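Local coordinates for citrate lyase, subunit 1 (Methanosaeta concilii, PDB 6HXI), which probably acts with a partner subunit in the ATP- and coenzyme A-dependent cleavage of citrate to acetyl-CoA and oxaloacetate, at residues Glu270-Thr275 and Ala296-Asn301; Lys334-Gly339 and Ile371-Arg376. All coordinates share one frame; numbering follows the deposited sequence.

How the contacts relate
Both contacts lie in the citrate-binding part of the chain and meet on one parallel sheet. From the N terminus, residues 270-275 enter the outermost strand 273-275; the chain then runs through helix 280-292 and returns at 296-301, where contact 1 closes the first loop beside that strand. After strand 301-306 and helix 311-325 it reaches strand 334-338, which lies on the other flank of 273-275. Helices 348-361 and 363-368 then lead to strand 371-376, and contact 2 closes this beta-alpha-beta unit. The two closures follow one another without nesting or crossing, and backbone bonds from R272 and W274 to V335 join strands 273-275 and 334-338, and through them the two contacts.

Contact 1 of 2, residues Glu270-Thr275 and Ala296-Asn301; sequences EGRVWT and ADEMAN
The carbonyl oxygen of V273 accepts the N-H of A300 (V273 O to A300 N 2.9 Å), and the N-H of V273 reaches the carbonyl of E298 (V273 N to E298 O 2.9 Å). This is a single beta bridge between V273 and M299, by which the loop following helix 280-292 docks on the outermost strand of the parallel sheet. N301 carries the pairing further with its side chain. Its amide imitates a neighbouring strand, taking the T275 N-H on a lone pair of OD1 (T275 N to N301 OD1 3.1 Å) while ND2 gives an almost straight bond to T275 O at 3.3 Å. The amide is thus held flat, and with chi1 at 75° it is turned toward the T275 backbone. At the other end, E298 bends at chi2 (-48°) and brings OE1 to the backbone N of R272 at 3.0 Å, met on the anti side of the carboxylate. The R272 guanidinium turns elsewhere, to the carbonyls of N332 and G333, while its CG lies against the E298 carboxylate. G271, with no side chain to intervene, lets its CA come within 4.2 Å of A300 CA. W274 lies across the junction and reaches I321, L324 and M325 of helix 311-325, so the docked loop and this helix share one indole. Its NE1 makes a weak bond to G271 O, while A300 CB stands over one face, 3.4 Å from the centroid of the W274 five-membered ring in a CH-pi contact.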
# COMPACT_ATOMS: atom_id res chain seq x y z
N GLU C 270 -7.42 -53.97 42.52
CA GLU C 270 -7.08 -53.88 43.94
C GLU C 270 -5.57 -54.03 44.25
O GLU C 270 -5.19 -54.16 45.41
CB GLU C 270 -7.92 -54.88 44.78
CG GLU C 270 -9.43 -54.80 44.58
CD GLU C 270 -10.03 -53.42 44.62
OE1 GLU C 270 -9.86 -52.72 45.65
OE2 GLU C 270 -10.68 -53.02 43.62
N GLY C 271 -4.73 -53.98 43.21
CA GLY C 271 -3.28 -54.07 43.36
C GLY C 271 -2.67 -52.78 43.87
O GLY C 271 -3.13 -51.69 43.50
N ARG C 272 -1.63 -52.88 44.72
CA ARG C 272 -0.97 -51.71 45.29
C ARG C 272 0.26 -51.24 44.46
O ARG C 272 0.79 -50.16 44.75
CB ARG C 272 -0.63 -51.89 46.79
CG ARG C 272 0.36 -53.01 47.15
CD ARG C 272 0.66 -53.08 48.65
NE ARG C 272 1.22 -51.82 49.16
CZ ARG C 272 2.52 -51.52 49.15
NH1 ARG C 272 3.41 -52.39 48.69
NH2 ARG C 272 2.93 -50.34 49.61
N VAL C 273 0.68 -52.01 43.42
CA VAL C 273 1.81 -51.58 42.57
C VAL C 273 1.33 -51.10 41.19
O VAL C 273 0.85 -51.89 40.36
CB VAL C 273 2.98 -52.60 42.43
CG1 VAL C 273 4.19 -51.96 41.73
CG2 VAL C 273 3.39 -53.17 43.78
N TRP C 274 1.46 -49.80 40.95
CA TRP C 274 1.07 -49.26 39.66
C TRP C 274 2.31 -48.80 38.90
O TRP C 274 3.32 -48.40 39.51
CB TRP C 274 0.02 -48.16 39.78
CG TRP C 274 -1.31 -48.66 40.25
CD1 TRP C 274 -1.66 -49.00 41.53
CD2 TRP C 274 -2.48 -48.87 39.45
NE1 TRP C 274 -2.97 -49.40 41.57
CE2 TRP C 274 -3.51 -49.32 40.31
CE3 TRP C 274 -2.76 -48.73 38.08
CZ2 TRP C 274 -4.78 -49.65 39.84
CZ3 TRP C 274 -4.04 -49.02 37.63
CH2 TRP C 274 -5.02 -49.48 38.50
N THR C 275 2.24 -48.90 37.58
CA THR C 275 3.37 -48.53 36.76
C THR C 275 3.01 -47.61 35.60
O THR C 275 1.95 -47.76 34.97
CB THR C 275 4.09 -49.78 36.23
OG1 THR C 275 3.18 -50.60 35.49
CG2 THR C 275 4.80 -50.58 37.33
N ALA C 296 3.94 -60.21 41.88
CA ALA C 296 3.08 -60.42 40.70
C ALA C 296 1.60 -60.15 41.04
O ALA C 296 0.87 -59.55 40.24
CB ALA C 296 3.23 -61.84 40.19
N ASP C 297 1.20 -60.57 42.24
CA ASP C 297 -0.13 -60.41 42.79
C ASP C 297 -0.46 -58.92 42.98
O ASP C 297 -1.57 -58.50 42.67
CB ASP C 297 -0.26 -61.17 44.11
CG ASP C 297 0.23 -62.62 44.10
OD1 ASP C 297 0.33 -63.21 42.98
OD2 ASP C 297 0.49 -63.17 45.19
N GLU C 298 0.52 -58.12 43.45
CA GLU C 298 0.32 -56.69 43.66
C GLU C 298 0.47 -55.85 42.37
O GLU C 298 0.19 -54.65 42.39
CB GLU C 298 1.21 -56.14 44.78
CG GLU C 298 0.76 -56.58 46.17
CD GLU C 298 -0.71 -56.46 46.56
OE1 GLU C 298 -1.44 -55.63 45.97
OE2 GLU C 298 -1.12 -57.18 47.50
N MET C 299 0.85 -56.48 41.25
CA MET C 299 0.98 -55.77 39.98
C MET C 299 -0.40 -55.44 39.44
O MET C 299 -1.08 -56.29 38.87
CB MET C 299 1.80 -56.55 38.98
CG MET C 299 2.97 -55.76 38.51
SD MET C 299 3.65 -56.46 37.00
CE MET C 299 4.52 -57.71 37.65
N ALA C 300 -0.84 -54.21 39.70
CA ALA C 300 -2.15 -53.69 39.34
C ALA C 300 -2.40 -53.51 37.84
O ALA C 300 -3.56 -53.51 37.41
CB ALA C 300 -2.40 -52.40 40.07
N ASN C 301 -1.32 -53.32 37.05
CA ASN C 301 -1.45 -53.11 35.61
C ASN C 301 -0.16 -53.33 34.84
O ASN C 301 0.93 -53.37 35.44
CB ASN C 301 -1.92 -51.66 35.35
CG ASN C 301 -0.81 -50.64 35.55
OD1 ASN C 301 -0.27 -50.46 36.64
ND2 ASN C 301 -0.42 -49.97 34.49

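Contact 2 of 2, residues Lys334-Gly339 and Ile371-Arg376; sequences KVLLIG and IEIYVR
I371 opens the second strand by laying its CG1 against CB of K334, in a parallel pairing that joins two neighbouring strands at the heart of the four-stranded sheet. The K334 chain runs on, extended, to the carbonyls of S328 and M325. E372 follows and uses both backbone polar atoms: its N-H goes to K334 O, and its carbonyl oxygen accepts the N-H of L336 (L336 N to E372 O 2.9 Å). On the sheet face shared with V335 and L337, its OE1 accepts the hydroxyl of Y374, two residues along (Y374 OH to E372 OE1 3.2 Å). I373 points to the other face, where its side chain runs beside that of L336, with CG1 against L336 CB, and its CG2 meets I338 CD1 at 3.6 Å; L359 of helix 348-361 packs against it. Y374 repeats the pattern of E372, with Y374 N 2.8 Å from L336 O and Y374 O 2.8 Å from I338 N. Its CG lies anti to its own carbonyl carbon (chi1 -61°), and the ring leans obliquely against V335, whose CG1 is 3.6 Å from Y374 CD1, while L337 CD2 touches Y374 CB; A416 of helix 412-417 adjoins this cluster. V375 points to the same face as I371 and I373 and sets CG2 against I338 CB. R376 ends the pairing with its N-H on I338 O, and its guanidinium forms a salt bridge with E184 of the succinyl-CoA ligase subunit alpha chain. With the side chain of R376 about 8 Å from a bound citrate, the contact joins an apolar, backbone-bonded sheet core to a charged end at the subunit interface near the citrate site.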
# COMPACT_ATOMS: atom_id res chain seq x y z
N LYS C 334 -0.07 -47.33 48.48
CA LYS C 334 0.06 -47.76 47.09
C LYS C 334 1.32 -47.13 46.52
O LYS C 334 1.71 -46.05 46.95
CB LYS C 334 -1.17 -47.38 46.26
CG LYS C 334 -2.31 -48.38 46.43
CD LYS C 334 -3.58 -47.94 45.76
CE LYS C 334 -4.64 -49.00 45.95
NZ LYS C 334 -5.98 -48.55 45.50
N VAL C 335 1.98 -47.81 45.58
CA VAL C 335 3.20 -47.29 44.95
C VAL C 335 3.01 -47.01 43.44
O VAL C 335 2.45 -47.84 42.72
CB VAL C 335 4.41 -48.22 45.24
CG1 VAL C 335 5.62 -47.81 44.43
CG2 VAL C 335 4.75 -48.24 46.72
N LEU C 336 3.46 -45.81 42.97
CA LEU C 336 3.44 -45.38 41.56
C LEU C 336 4.88 -45.33 41.02
O LEU C 336 5.67 -44.49 41.46
CB LEU C 336 2.71 -44.04 41.32
CG LEU C 336 2.66 -43.49 39.85
CD1 LEU C 336 2.08 -44.53 38.84
CD2 LEU C 336 1.90 -42.18 39.77
N LEU C 337 5.20 -46.23 40.07
CA LEU C 337 6.53 -46.32 39.46
C LEU C 337 6.55 -45.70 38.08
O LEU C 337 6.06 -46.30 37.12
CB LEU C 337 7.03 -47.78 39.44
CG LEU C 337 7.08 -48.51 40.80
CD1 LEU C 337 7.25 -50.00 40.60
CD2 LEU C 337 8.20 -47.99 41.67
N ILE C 338 7.09 -44.49 37.99
CA ILE C 338 7.24 -43.71 36.76
C ILE C 338 8.66 -43.93 36.26
O ILE C 338 9.58 -43.16 36.55
CB ILE C 338 6.88 -42.20 36.94
CG1 ILE C 338 5.57 -42.03 37.80
CG2 ILE C 338 6.78 -41.52 35.55
CD1 ILE C 338 5.09 -40.63 38.07
N GLY C 339 8.83 -45.01 35.53
CA GLY C 339 10.14 -45.40 35.04
C GLY C 339 10.32 -45.34 33.54
O GLY C 339 9.50 -44.77 32.82
N ILE C 371 -0.31 -42.77 48.67
CA ILE C 371 0.45 -43.08 47.47
C ILE C 371 1.86 -42.47 47.54
O ILE C 371 2.02 -41.31 47.94
CB ILE C 371 -0.35 -42.71 46.19
CG1 ILE C 371 -1.62 -43.60 46.06
CG2 ILE C 371 0.50 -42.79 44.91
CD1 ILE C 371 -2.68 -43.17 45.01
N GLU C 372 2.88 -43.29 47.18
CA GLU C 372 4.30 -42.94 47.12
C GLU C 372 4.75 -43.05 45.66
O GLU C 372 4.52 -44.08 45.02
CB GLU C 372 5.13 -43.87 48.02
CG GLU C 372 5.00 -43.56 49.49
CD GLU C 372 5.28 -44.73 50.42
OE1 GLU C 372 6.15 -45.57 50.09
OE2 GLU C 372 4.63 -44.80 51.49
N ILE C 373 5.34 -41.97 45.13
CA ILE C 373 5.77 -41.90 43.73
C ILE C 373 7.28 -42.10 43.60
O ILE C 373 8.04 -41.47 44.34
CB ILE C 373 5.25 -40.60 43.05
CG1 ILE C 373 3.71 -40.54 43.05
CG2 ILE C 373 5.80 -40.42 41.63
CD1 ILE C 373 3.13 -39.25 43.53
N TYR C 374 7.71 -42.99 42.69
CA TYR C 374 9.12 -43.30 42.42
C TYR C 374 9.38 -43.09 40.92
O TYR C 374 8.70 -43.68 40.08
CB TYR C 374 9.49 -44.73 42.87
CG TYR C 374 9.32 -44.96 44.35
CD1 TYR C 374 8.06 -45.19 44.91
CD2 TYR C 374 10.41 -44.96 45.21
CE1 TYR C 374 7.89 -45.38 46.28
CE2 TYR C 374 10.26 -45.17 46.58
CZ TYR C 374 9.00 -45.38 47.11
OH TYR C 374 8.86 -45.59 48.46
N VAL C 375 10.33 -42.19 40.59
CA VAL C 375 10.69 -41.81 39.23
C VAL C 375 12.16 -42.13 38.88
O VAL C 375 13.04 -41.82 39.68
CB VAL C 375 10.39 -40.31 38.98
CG1 VAL C 375 10.57 -39.94 37.50
CG2 VAL C 375 9.01 -39.91 39.50
N ARG C 376 12.42 -42.71 37.69
CA ARG C 376 13.75 -42.95 37.11
C ARG C 376 13.62 -42.69 35.61
O ARG C 376 12.96 -43.45 34.91
CB ARG C 376 14.28 -44.37 37.37
CG ARG C 376 15.76 -44.55 36.97
CD ARG C 376 15.97 -44.88 35.48
NE ARG C 376 17.39 -45.05 35.14
CZ ARG C 376 17.84 -45.43 33.94
NH1 ARG C 376 16.99 -45.70 32.96
NH2 ARG C 376 19.14 -45.58 33.73